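Local coordinates for protein parahox neighbor (Phaeodactylum tricornutum CCAP 1055/1, PDB 5Z5M) that probably converts 5-hydroxyisourate to (S)-allantoin in two steps, joining a hydroxyisourate hydrolase and an OHCU decarboxylase in one chain, at residues 127-131 with 161-165; 194-200 with 247-252; 18-22 with 33-37. One frame throughout, in Å; residues are numbered along the deposited sequence.

How the contacts relate
From the N terminus, the three contacts close in series, and none encloses or crosses another. Contact 3 comes first: ten intervening residues bring helix 15-22 against helix 30-38. Contact 1 follows, where 29 residues, mostly helical, return the chain so that the long helix 151-173 meets the loop 127-131. Both belong to the OHCU decarboxylase part of the chain, their centres about 21 Å apart. Contact 2 closes last, over 46 residues without helix, in the transthyretin-like part, where it ties the approach to strand 200-207 to the turn between strand 241-248 and helix 249-256. Its centre lies about 39 Å from that of contact 1 and about 50 Å from that of contact 3.

Contact 1: 127-131 with 161-165; sequences FILAV and QVHKI
Gln161 lays its side chain along the loop 127-131, and its successive atoms illustrate how a helix can dock an irregular stretch of chain by combining packing with a single directed bond. At the root, CB of Gln161 rests on CG2 of Ile128, 3.7 Å away. CG comes next, 3.4 Å from O of Ile128, a carbonyl whose own hydrogen bond goes to Arg146. The chain then bends (chi2 -62°), which carries the amide on past the Ile128 carbonyl to the following peptide. There OE1 accepts the backbone N-H of Ala130 at 2.6 Å from its N, with the donor in the plane of the amide and a nearly straight N-H...O angle of 170°.

Beside this bond the small CB of Ala130 fits against the helix surface: it lies 3.5 Å from CG1 of Ile165 and 3.6 Å from CB of Lys164. Ile128 extends the apolar part, its CD1 meeting CG1 of Val162 at 3.8 Å while its CG2 lies across the end of Ile165. Lys164 runs on past the Ala130 carbonyl, and its NZ makes a weak hydrogen bond to the backbone of Thr260 in the second subunit. In the helical OHCU decarboxylase unit the contact thus holds the loop between helices 106-123 and 136-146 on the long helix 151-173.

Because a peptide N-H can only donate, the bond fixes which end of the buried Gln161 amide faces the loop: the oxygen must be turned to Ala130.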
ATOM      1  N   PHE A 127       5.348  34.499  10.873  1.00 13.64           N
ATOM      2  CA  PHE A 127       4.798  33.170  10.657  1.00 14.99           C
ATOM      3  C   PHE A 127       3.741  33.238   9.572  1.00 17.82           C
ATOM      4  O   PHE A 127       2.760  33.973   9.690  1.00 17.66           O
ATOM      5  CB  PHE A 127       4.205  32.613  11.951  1.00 16.48           C
ATOM      6  CG  PHE A 127       3.545  31.274  11.794  1.00 15.11           C
ATOM      7  CD1 PHE A 127       4.301  30.113  11.745  1.00 14.43           C
ATOM      8  CD2 PHE A 127       2.169  31.173  11.715  1.00 17.15           C
ATOM      9  CE1 PHE A 127       3.694  28.875  11.608  1.00 11.53           C
ATOM     10  CE2 PHE A 127       1.554  29.937  11.580  1.00 11.64           C
ATOM     11  CZ  PHE A 127       2.322  28.788  11.529  1.00 15.39           C
ATOM     12  N   ILE A 128       3.949  32.468   8.511  1.00 17.66           N
ATOM     13  CA  ILE A 128       3.033  32.453   7.385  1.00 15.67           C
ATOM     14  C   ILE A 128       2.444  31.057   7.210  1.00 12.75           C
ATOM     15  O   ILE A 128       3.166  30.061   7.238  1.00 14.77           O
ATOM     16  CB  ILE A 128       3.740  32.904   6.089  1.00 17.26           C
ATOM     17  CG1 ILE A 128       4.342  34.297   6.284  1.00 18.26           C
ATOM     18  CG2 ILE A 128       2.777  32.890   4.904  1.00 16.16           C
ATOM     19  CD1 ILE A 128       5.229  34.744   5.140  1.00 17.78           C
ATOM     20  N   LEU A 129       1.126  30.992   7.051  1.00 12.73           N
ATOM     21  CA  LEU A 129       0.430  29.722   6.886  1.00 16.82           C
ATOM     22  C   LEU A 129      -0.691  29.837   5.857  1.00 21.74           C
ATOM     23  O   LEU A 129      -1.623  30.626   6.026  1.00 25.75           O
ATOM     24  CB  LEU A 129      -0.135  29.240   8.226  1.00 13.87           C
ATOM     25  CG  LEU A 129      -0.812  27.871   8.183  1.00 13.18           C
ATOM     26  CD1 LEU A 129       0.179  26.783   7.783  1.00 22.38           C
ATOM     27  CD2 LEU A 129      -1.455  27.536   9.518  1.00 22.64           C
ATOM     28  N   ALA A 130      -0.589  29.054   4.788  1.00 14.42           N
ATOM     29  CA  ALA A 130      -1.604  29.050   3.742  1.00 23.24           C
ATOM     30  C   ALA A 130      -2.512  27.834   3.862  1.00 27.16           C
ATOM     31  O   ALA A 130      -2.200  26.764   3.341  1.00 43.54           O
ATOM     32  CB  ALA A 130      -0.951  29.076   2.374  1.00 22.97           C
ATOM     33  N   VAL A 131      -3.631  27.992   4.558  1.00 29.05           N
ATOM     34  CA  VAL A 131      -4.597  26.907   4.700  1.00 51.29           C
ATOM     35  C   VAL A 131      -6.005  27.421   4.401  1.00 52.03           C
ATOM     36  O   VAL A 131      -6.379  28.519   4.822  1.00 39.58           O
ATOM     37  CB  VAL A 131      -4.567  26.281   6.124  1.00 50.22           C
ATOM     38  CG1 VAL A 131      -5.675  25.237   6.292  1.00 53.09           C
ATOM     39  CG2 VAL A 131      -3.205  25.676   6.424  1.00 46.10           C
ATOM     40  N   GLN A 161       4.689  28.668   1.466  1.00 10.95           N
ATOM     41  CA  GLN A 161       3.406  29.214   1.895  1.00 13.45           C
ATOM     42  C   GLN A 161       2.990  30.446   1.079  1.00  9.19           C
ATOM     43  O   GLN A 161       1.818  30.577   0.730  1.00  9.74           O
ATOM     44  CB  GLN A 161       3.435  29.561   3.391  1.00 11.71           C
ATOM     45  CG  GLN A 161       3.732  28.371   4.325  1.00 11.21           C
ATOM     46  CD  GLN A 161       2.687  27.259   4.267  1.00 18.61           C
ATOM     47  OE1 GLN A 161       1.482  27.512   4.271  1.00 15.91           O
ATOM     48  NE2 GLN A 161       3.152  26.019   4.218  1.00 24.28           N
ATOM     49  N   VAL A 162       3.923  31.344   0.752  1.00  7.71           N
ATOM     50  CA  VAL A 162       3.519  32.537   0.007  1.00 10.21           C
ATOM     51  C   VAL A 162       3.106  32.181  -1.426  1.00  8.81           C
ATOM     52  O   VAL A 162       2.216  32.814  -1.983  1.00 10.57           O
ATOM     53  CB  VAL A 162       4.620  33.639  -0.029  1.00 12.98           C
ATOM     54  CG1 VAL A 162       5.008  34.055   1.384  1.00 13.57           C
ATOM     55  CG2 VAL A 162       5.829  33.200  -0.821  1.00 22.92           C
ATOM     56  N   HIS A 163       3.729  31.162  -2.012  1.00  7.36           N
ATOM     57  CA  HIS A 163       3.330  30.721  -3.347  1.00  7.33           C
ATOM     58  C   HIS A 163       1.940  30.117  -3.298  1.00  7.42           C
ATOM     59  O   HIS A 163       1.168  30.255  -4.240  1.00 10.50           O
ATOM     60  CB  HIS A 163       4.313  29.699  -3.924  1.00  6.86           C
ATOM     61  CG  HIS A 163       5.650  30.277  -4.272  1.00 13.27           C
ATOM     62  ND1 HIS A 163       5.792  31.436  -4.999  1.00 15.24           N
ATOM     63  CD2 HIS A 163       6.903  29.843  -4.004  1.00 13.50           C
ATOM     64  CE1 HIS A 163       7.078  31.700  -5.158  1.00 18.03           C
ATOM     65  NE2 HIS A 163       7.773  30.743  -4.568  1.00 17.36           N
ATOM     66  N   LYS A 164       1.628  29.436  -2.197  1.00  6.38           N
ATOM     67  CA  LYS A 164       0.314  28.831  -2.041  1.00  7.35           C
ATOM     68  C   LYS A 164      -0.742  29.920  -1.906  1.00  7.70           C
ATOM     69  O   LYS A 164      -1.853  29.774  -2.394  1.00  9.64           O
ATOM     70  CB  LYS A 164       0.283  27.901  -0.826  1.00 10.49           C
ATOM     71  CG  LYS A 164       1.012  26.587  -1.028  1.00 14.07           C
ATOM     72  CD  LYS A 164       1.369  25.946   0.309  1.00 24.83           C
ATOM     73  CE  LYS A 164       0.132  25.487   1.058  1.00 22.15           C
ATOM     74  NZ  LYS A 164       0.477  24.709   2.284  1.00 21.84           N
ATOM     75  N   ILE A 165      -0.385  31.007  -1.230  1.00 10.11           N
ATOM     76  CA  ILE A 165      -1.289  32.138  -1.065  1.00 14.34           C
ATOM     77  C   ILE A 165      -1.491  32.858  -2.399  1.00  7.16           C
ATOM     78  O   ILE A 165      -2.599  33.283  -2.725  1.00 12.64           O
ATOM     79  CB  ILE A 165      -0.757  33.112   0.008  1.00 13.06           C
ATOM     80  CG1 ILE A 165      -0.889  32.466   1.386  1.00 20.23           C
ATOM     81  CG2 ILE A 165      -1.511  34.431  -0.031  1.00 18.42           C
ATOM     82  CD1 ILE A 165      -0.088  33.138   2.466  1.00 27.01           C
TER

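Contact 2: 194-200 with 247-252; sequences CPAEKMR and FFCGEY
The guanidinium of Arg200 is gripped in two directions at once, by the carboxylate of Glu251 at its edge and by the ring of Phe248 over one face. The acid and the guanidinium are almost coplanar (6° between planes), and NE gives a straight bond of 2.8 Å to OE1 of Glu251 on its syn lone pair. The companion bond of this salt bridge, NH2 to OE2, refines to a length too short to be taken literally. Over the ring, CZ of Arg200 sits 4.0 Å from the centroid of Phe248, only 7° off the ring normal, a cation-pi contact with the planes tilted by 30°. His137 of the second subunit packs on both members of the ion pair.

Phe248 N donates to O of Arg200 at 3.1 Å, where the antiparallel strands 200-207 and 241-248 begin and end, and Phe248 then centres an inverse gamma turn into helix 249-256. This short helix between strands 241-248 and 268-275 matches the one after strand E in the transthyretin fold. One water is bound by Arg200 N, Phe248 O and OE1 of Glu251, so it ties turn, strand and helix together.

Further along, the methyl of Ala196 lies over one face of Tyr252 as a CH-pi contact, 3.8 Å from CB to the ring centroid. The ring reaches the 194-197 segment; its hydroxyl is hydrogen-bonded to Asp189 of strand 182-189 and to a water that also bonds Pro195 O and Glu197 N. CE of Met199 tucks in 3.7 Å from both CB of Tyr252 and SG of Cys249.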
ATOM      1  N   CYS A 194      -7.653  -8.471 -10.170  1.00 22.42           N
ATOM      2  CA  CYS A 194      -8.469  -8.094 -11.313  1.00 15.96           C
ATOM      3  C   CYS A 194      -9.109  -6.735 -11.078  1.00 18.72           C
ATOM      4  O   CYS A 194      -9.275  -6.324  -9.930  1.00 14.16           O
ATOM      5  CB  CYS A 194      -9.554  -9.145 -11.558  1.00 15.03           C
ATOM      6  SG  CYS A 194     -10.730  -9.342 -10.180  1.00 25.96           S
ATOM      7  N   PRO A 195      -9.472  -6.030 -12.162  1.00 18.43           N
ATOM      8  CA  PRO A 195     -10.305  -4.838 -11.988  1.00 10.68           C
ATOM      9  C   PRO A 195     -11.601  -5.214 -11.285  1.00 15.00           C
ATOM     10  O   PRO A 195     -12.084  -6.333 -11.467  1.00 12.24           O
ATOM     11  CB  PRO A 195     -10.577  -4.378 -13.425  1.00 17.04           C
ATOM     12  CG  PRO A 195      -9.504  -5.001 -14.238  1.00 25.41           C
ATOM     13  CD  PRO A 195      -9.195  -6.307 -13.582  1.00 19.11           C
ATOM     14  N   ALA A 196     -12.153  -4.308 -10.490  1.00 14.01           N
ATOM     15  CA  ALA A 196     -13.397  -4.599  -9.778  1.00 20.77           C
ATOM     16  C   ALA A 196     -14.602  -4.103 -10.571  1.00 21.19           C
ATOM     17  O   ALA A 196     -14.887  -2.909 -10.597  1.00 17.43           O
ATOM     18  CB  ALA A 196     -13.372  -3.971  -8.396  1.00 13.63           C
ATOM     19  N   GLU A 197     -15.311  -5.020 -11.222  1.00 16.68           N
ATOM     20  CA  GLU A 197     -16.408  -4.626 -12.099  1.00 15.28           C
ATOM     21  C   GLU A 197     -17.743  -4.546 -11.359  1.00 17.15           C
ATOM     22  O   GLU A 197     -17.981  -5.292 -10.403  1.00 12.91           O
ATOM     23  CB  GLU A 197     -16.526  -5.596 -13.278  1.00 21.84           C
ATOM     24  CG  GLU A 197     -16.850  -7.024 -12.885  1.00 36.89           C
ATOM     25  CD  GLU A 197     -16.989  -7.944 -14.081  1.00 65.39           C
ATOM     26  OE1 GLU A 197     -17.861  -7.677 -14.935  1.00 65.82           O
ATOM     27  OE2 GLU A 197     -16.233  -8.936 -14.164  1.00 80.47           O
ATOM     28  N   LYS A 198     -18.594  -3.626 -11.816  1.00 11.61           N
ATOM     29  CA  LYS A 198     -19.952  -3.443 -11.311  1.00 13.81           C
ATOM     30  C   LYS A 198     -20.019  -2.964  -9.853  1.00 16.43           C
ATOM     31  O   LYS A 198     -20.995  -3.234  -9.157  1.00 19.57           O
ATOM     32  CB  LYS A 198     -20.754  -4.744 -11.469  1.00 22.13           C
ATOM     33  CG  LYS A 198     -20.755  -5.309 -12.892  1.00 18.58           C
ATOM     34  CD  LYS A 198     -21.703  -6.511 -13.014  1.00 25.05           C
ATOM     35  CE  LYS A 198     -20.952  -7.809 -13.281  1.00 50.25           C
ATOM     36  NZ  LYS A 198     -20.598  -7.978 -14.722  1.00 42.81           N
ATOM     37  N   MET A 199     -18.998  -2.238  -9.395  1.00 12.91           N
ATOM     38  CA  MET A 199     -19.032  -1.665  -8.047  1.00 12.04           C
ATOM     39  C   MET A 199     -19.713  -0.298  -8.084  1.00  9.41           C
ATOM     40  O   MET A 199     -19.352   0.543  -8.906  1.00 15.21           O
ATOM     41  CB  MET A 199     -17.615  -1.531  -7.461  1.00 13.53           C
ATOM     42  CG  MET A 199     -17.590  -1.021  -6.016  1.00 25.31           C
ATOM     43  SD  MET A 199     -15.941  -0.738  -5.325  1.00 20.12           S
ATOM     44  CE  MET A 199     -15.292  -2.407  -5.236  1.00 17.18           C
ATOM     45  N   ARG A 200     -20.697  -0.080  -7.213  1.00  7.28           N
ATOM     46  CA  ARG A 200     -21.336   1.233  -7.098  1.00  8.90           C
ATOM     47  C   ARG A 200     -20.406   2.200  -6.395  1.00 10.88           C
ATOM     48  O   ARG A 200     -19.749   1.844  -5.418  1.00 10.91           O
ATOM     49  CB  ARG A 200     -22.664   1.164  -6.333  1.00 10.56           C
ATOM     50  CG  ARG A 200     -23.766   0.387  -7.013  1.00 27.15           C
ATOM     51  CD  ARG A 200     -25.092   0.555  -6.272  1.00 25.58           C
ATOM     52  NE  ARG A 200     -24.978   0.292  -4.837  1.00 17.26           N
ATOM     53  CZ  ARG A 200     -25.470   1.085  -3.889  1.00 18.29           C
ATOM     54  NH1 ARG A 200     -26.120   2.195  -4.215  1.00 22.67           N
ATOM     55  NH2 ARG A 200     -25.319   0.766  -2.610  1.00 27.47           N
ATOM     56  N   PHE A 247     -17.252   4.138  -1.764  1.00  6.73           N
ATOM     57  CA  PHE A 247     -17.111   2.874  -2.475  1.00  5.96           C
ATOM     58  C   PHE A 247     -17.928   1.791  -1.784  1.00  9.04           C
ATOM     59  O   PHE A 247     -17.715   1.505  -0.604  1.00 11.17           O
ATOM     60  CB  PHE A 247     -15.646   2.443  -2.550  1.00  4.77           C
ATOM     61  CG  PHE A 247     -14.769   3.398  -3.308  1.00  8.07           C
ATOM     62  CD1 PHE A 247     -14.643   3.300  -4.684  1.00  9.44           C
ATOM     63  CD2 PHE A 247     -14.057   4.379  -2.640  1.00  6.86           C
ATOM     64  CE1 PHE A 247     -13.823   4.173  -5.389  1.00  6.36           C
ATOM     65  CE2 PHE A 247     -13.238   5.251  -3.331  1.00  7.13           C
ATOM     66  CZ  PHE A 247     -13.122   5.151  -4.715  1.00 11.48           C
ATOM     67  N   PHE A 248     -18.860   1.182  -2.508  1.00 10.05           N
ATOM     68  CA  PHE A 248     -19.688   0.138  -1.906  1.00  7.07           C
ATOM     69  C   PHE A 248     -19.052  -1.228  -2.133  1.00 12.62           C
ATOM     70  O   PHE A 248     -19.525  -2.022  -2.943  1.00 15.08           O
ATOM     71  CB  PHE A 248     -21.114   0.195  -2.467  1.00  9.08           C
ATOM     72  CG  PHE A 248     -21.865   1.431  -2.057  1.00 15.66           C
ATOM     73  CD1 PHE A 248     -21.805   2.581  -2.825  1.00 11.79           C
ATOM     74  CD2 PHE A 248     -22.595   1.454  -0.880  1.00 20.85           C
ATOM     75  CE1 PHE A 248     -22.483   3.727  -2.443  1.00 17.79           C
ATOM     76  CE2 PHE A 248     -23.270   2.593  -0.489  1.00 18.69           C
ATOM     77  CZ  PHE A 248     -23.213   3.733  -1.269  1.00 17.30           C
ATOM     78  N   CYS A 249     -17.974  -1.494  -1.399  1.00  9.77           N
ATOM     79  CA  CYS A 249     -17.160  -2.681  -1.628  1.00  9.61           C
ATOM     80  C   CYS A 249     -17.806  -3.955  -1.114  1.00 12.29           C
ATOM     81  O   CYS A 249     -17.525  -5.040  -1.620  1.00 15.19           O
ATOM     82  CB  CYS A 249     -15.787  -2.517  -0.986  1.00 19.17           C
ATOM     83  SG  CYS A 249     -14.835  -1.200  -1.724  1.00 23.14           S
ATOM     84  N   GLY A 250     -18.650  -3.821  -0.096  1.00 16.66           N
ATOM     85  CA  GLY A 250     -19.357  -4.962   0.459  1.00 12.64           C
ATOM     86  C   GLY A 250     -20.194  -5.681  -0.580  1.00 11.44           C
ATOM     87  O   GLY A 250     -20.173  -6.911  -0.661  1.00 15.50           O
ATOM     88  N   GLU A 251     -20.937  -4.915  -1.372  1.00 12.43           N
ATOM     89  CA  GLU A 251     -21.728  -5.486  -2.462  1.00 15.37           C
ATOM     90  C   GLU A 251     -20.844  -6.179  -3.495  1.00 19.73           C
ATOM     91  O   GLU A 251     -21.214  -7.223  -4.022  1.00 12.28           O
ATOM     92  CB  GLU A 251     -22.563  -4.406  -3.152  1.00 17.44           C
ATOM     93  CG  GLU A 251     -23.349  -3.528  -2.210  1.00 16.14           C
ATOM     94  CD  GLU A 251     -23.951  -2.319  -2.901  1.00 22.77           C
ATOM     95  OE1 GLU A 251     -23.825  -2.204  -4.142  1.00 22.59           O
ATOM     96  OE2 GLU A 251     -24.542  -1.474  -2.193  1.00 26.33           O
ATOM     97  N   TYR A 252     -19.683  -5.592  -3.790  1.00 13.66           N
ATOM     98  CA  TYR A 252     -18.771  -6.188  -4.760  1.00 14.32           C
ATOM     99  C   TYR A 252     -18.229  -7.529  -4.252  1.00 14.22           C
ATOM    100  O   TYR A 252     -18.229  -8.522  -4.981  1.00 11.87           O
ATOM    101  CB  TYR A 252     -17.607  -5.234  -5.097  1.00 12.34           C
ATOM    102  CG  TYR A 252     -16.497  -5.928  -5.857  1.00 12.00           C
ATOM    103  CD1 TYR A 252     -16.632  -6.221  -7.210  1.00 15.17           C
ATOM    104  CD2 TYR A 252     -15.327  -6.319  -5.215  1.00 13.42           C
ATOM    105  CE1 TYR A 252     -15.632  -6.876  -7.901  1.00 14.01           C
ATOM    106  CE2 TYR A 252     -14.323  -6.974  -5.895  1.00 13.62           C
ATOM    107  CZ  TYR A 252     -14.479  -7.252  -7.238  1.00 15.62           C
ATOM    108  OH  TYR A 252     -13.482  -7.902  -7.923  1.00 17.44           O
TER
HETATM  109  O   HOH W   1     -14.664  -8.085 -10.960  1.00 27.69           O
HETATM  110  O   HOH W   2     -21.082  -2.136  -5.169  1.00 12.81           O

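Contact 3: 18-22 with 33-37; sequences IASFL and AEALV
Ala19 and Ala33 lie where two neighbouring helices of the OHCU decarboxylase region, 15-22 and 30-38, pack at their closest backbone point, in a buried and essentially apolar contact near the N terminus. Their CA atoms are 5.1 Å apart, a spacing that two methyl side chains permit. CB of Ala33 is accordingly set close to backbone, 3.8 Å from O of Ala19, with O of Leu22 at a similar range.

Consecutive in the chain and joined by a short connection, the helices form an alpha-alpha pair running roughly antiparallel, with 146° between the directions of the two short segments and axes 8.9 Å apart. Larger side chains pack around the alanine pair. CG2 of Ile18 meets CG1 of Val37 at 3.6 Å as the two side chains pass alongside one another, pointing opposite ways, and the branch tips CD1 of Leu22 and CD2 of Leu36 touch at 3.8 Å. Leu36 also reaches helix 49-61, and Leu22 is backed by Leu10 of helix 7-11.

At the border, Glu34 folds back through a bend at chi2 (-54°), so that OE2 comes 3.4 Å from CB of Ala19, while OE1 forms a salt bridge with Lys38.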
ATOM      1  N   ILE A  18      -2.670  44.412 -17.310  1.00 14.59           N
ATOM      2  CA  ILE A  18      -2.338  43.103 -16.759  1.00 19.81           C
ATOM      3  C   ILE A  18      -1.560  43.270 -15.462  1.00 14.54           C
ATOM      4  O   ILE A  18      -1.863  42.628 -14.458  1.00 16.24           O
ATOM      5  CB  ILE A  18      -1.516  42.258 -17.754  1.00 10.76           C
ATOM      6  CG1 ILE A  18      -2.326  42.002 -19.027  1.00 15.99           C
ATOM      7  CG2 ILE A  18      -1.094  40.927 -17.123  1.00 13.90           C
ATOM      8  CD1 ILE A  18      -1.566  41.246 -20.083  1.00 13.90           C
ATOM      9  N   ALA A  19      -0.572  44.159 -15.482  1.00 15.88           N
ATOM     10  CA  ALA A  19       0.261  44.388 -14.310  1.00 19.81           C
ATOM     11  C   ALA A  19      -0.577  44.908 -13.147  1.00 26.19           C
ATOM     12  O   ALA A  19      -0.379  44.511 -11.999  1.00 20.42           O
ATOM     13  CB  ALA A  19       1.385  45.358 -14.638  1.00 28.51           C
ATOM     14  N   SER A  20      -1.522  45.788 -13.451  1.00 15.35           N
ATOM     15  CA  SER A  20      -2.416  46.319 -12.433  1.00 15.58           C
ATOM     16  C   SER A  20      -3.286  45.207 -11.844  1.00 27.32           C
ATOM     17  O   SER A  20      -3.530  45.158 -10.636  1.00 18.65           O
ATOM     18  CB  SER A  20      -3.289  47.428 -13.019  1.00 24.47           C
ATOM     19  OG  SER A  20      -4.262  47.856 -12.087  1.00 37.84           O
ATOM     20  N   PHE A  21      -3.741  44.307 -12.707  1.00 18.20           N
ATOM     21  CA  PHE A  21      -4.598  43.209 -12.280  1.00 25.41           C
ATOM     22  C   PHE A  21      -3.853  42.262 -11.340  1.00 19.40           C
ATOM     23  O   PHE A  21      -4.409  41.800 -10.345  1.00 18.28           O
ATOM     24  CB  PHE A  21      -5.126  42.448 -13.500  1.00 16.24           C
ATOM     25  CG  PHE A  21      -6.150  41.401 -13.171  1.00 16.57           C
ATOM     26  CD1 PHE A  21      -7.486  41.738 -13.043  1.00 29.14           C
ATOM     27  CD2 PHE A  21      -5.778  40.077 -13.013  1.00 19.09           C
ATOM     28  CE1 PHE A  21      -8.433  40.774 -12.746  1.00 31.74           C
ATOM     29  CE2 PHE A  21      -6.718  39.109 -12.720  1.00 25.95           C
ATOM     30  CZ  PHE A  21      -8.046  39.457 -12.581  1.00 27.59           C
ATOM     31  N   LEU A  22      -2.584  42.003 -11.642  1.00 16.26           N
ATOM     32  CA  LEU A  22      -1.812  40.988 -10.923  1.00 26.98           C
ATOM     33  C   LEU A  22      -0.822  41.560  -9.914  1.00 23.54           C
ATOM     34  O   LEU A  22      -0.029  40.821  -9.334  1.00 20.94           O
ATOM     35  CB  LEU A  22      -1.052  40.113 -11.921  1.00 14.08           C
ATOM     36  CG  LEU A  22      -1.894  39.348 -12.942  1.00 17.05           C
ATOM     37  CD1 LEU A  22      -0.993  38.732 -14.008  1.00 16.32           C
ATOM     38  CD2 LEU A  22      -2.720  38.278 -12.251  1.00 14.40           C
ATOM     39  N   ALA A  33       4.791  41.294 -11.113  1.00 19.86           N
ATOM     40  CA  ALA A  33       3.899  41.486 -12.251  1.00 19.03           C
ATOM     41  C   ALA A  33       4.580  42.298 -13.344  1.00 26.08           C
ATOM     42  O   ALA A  33       4.334  42.098 -14.538  1.00 15.74           O
ATOM     43  CB  ALA A  33       2.609  42.166 -11.802  1.00 17.07           C
ATOM     44  N   GLU A  34       5.447  43.214 -12.925  1.00 20.79           N
ATOM     45  CA  GLU A  34       6.196  44.033 -13.863  1.00 27.31           C
ATOM     46  C   GLU A  34       7.120  43.174 -14.713  1.00 22.33           C
ATOM     47  O   GLU A  34       7.066  43.227 -15.938  1.00 20.67           O
ATOM     48  CB  GLU A  34       6.989  45.101 -13.119  1.00 26.59           C
ATOM     49  CG  GLU A  34       6.104  46.156 -12.502  1.00 38.33           C
ATOM     50  CD  GLU A  34       5.166  46.790 -13.514  1.00 53.24           C
ATOM     51  OE1 GLU A  34       5.625  47.112 -14.630  1.00 59.09           O
ATOM     52  OE2 GLU A  34       3.971  46.966 -13.191  1.00 40.24           O
ATOM     53  N   ALA A  35       7.952  42.370 -14.053  1.00 17.64           N
ATOM     54  CA  ALA A  35       8.834  41.438 -14.744  1.00 14.06           C
ATOM     55  C   ALA A  35       8.045  40.523 -15.682  1.00 13.86           C
ATOM     56  O   ALA A  35       8.497  40.214 -16.781  1.00 22.10           O
ATOM     57  CB  ALA A  35       9.628  40.617 -13.737  1.00 16.35           C
ATOM     58  N   LEU A  36       6.853  40.117 -15.256  1.00 17.84           N
ATOM     59  CA  LEU A  36       6.011  39.231 -16.060  1.00 16.34           C
ATOM     60  C   LEU A  36       5.602  39.847 -17.400  1.00 17.57           C
ATOM     61  O   LEU A  36       5.826  39.257 -18.458  1.00 27.76           O
ATOM     62  CB  LEU A  36       4.755  38.835 -15.280  1.00 11.81           C
ATOM     63  CG  LEU A  36       3.849  37.831 -15.994  1.00 14.59           C
ATOM     64  CD1 LEU A  36       4.476  36.443 -16.002  1.00 18.12           C
ATOM     65  CD2 LEU A  36       2.446  37.792 -15.400  1.00 24.17           C
ATOM     66  N   VAL A  37       5.004  41.032 -17.355  1.00 18.99           N
ATOM     67  CA  VAL A  37       4.428  41.640 -18.556  1.00 21.08           C
ATOM     68  C   VAL A  37       5.452  42.185 -19.549  1.00 26.26           C
ATOM     69  O   VAL A  37       5.108  42.464 -20.702  1.00 29.98           O
ATOM     70  CB  VAL A  37       3.460  42.785 -18.186  1.00 29.30           C
ATOM     71  CG1 VAL A  37       2.263  42.242 -17.425  1.00 25.07           C
ATOM     72  CG2 VAL A  37       4.175  43.841 -17.363  1.00 25.56           C
TER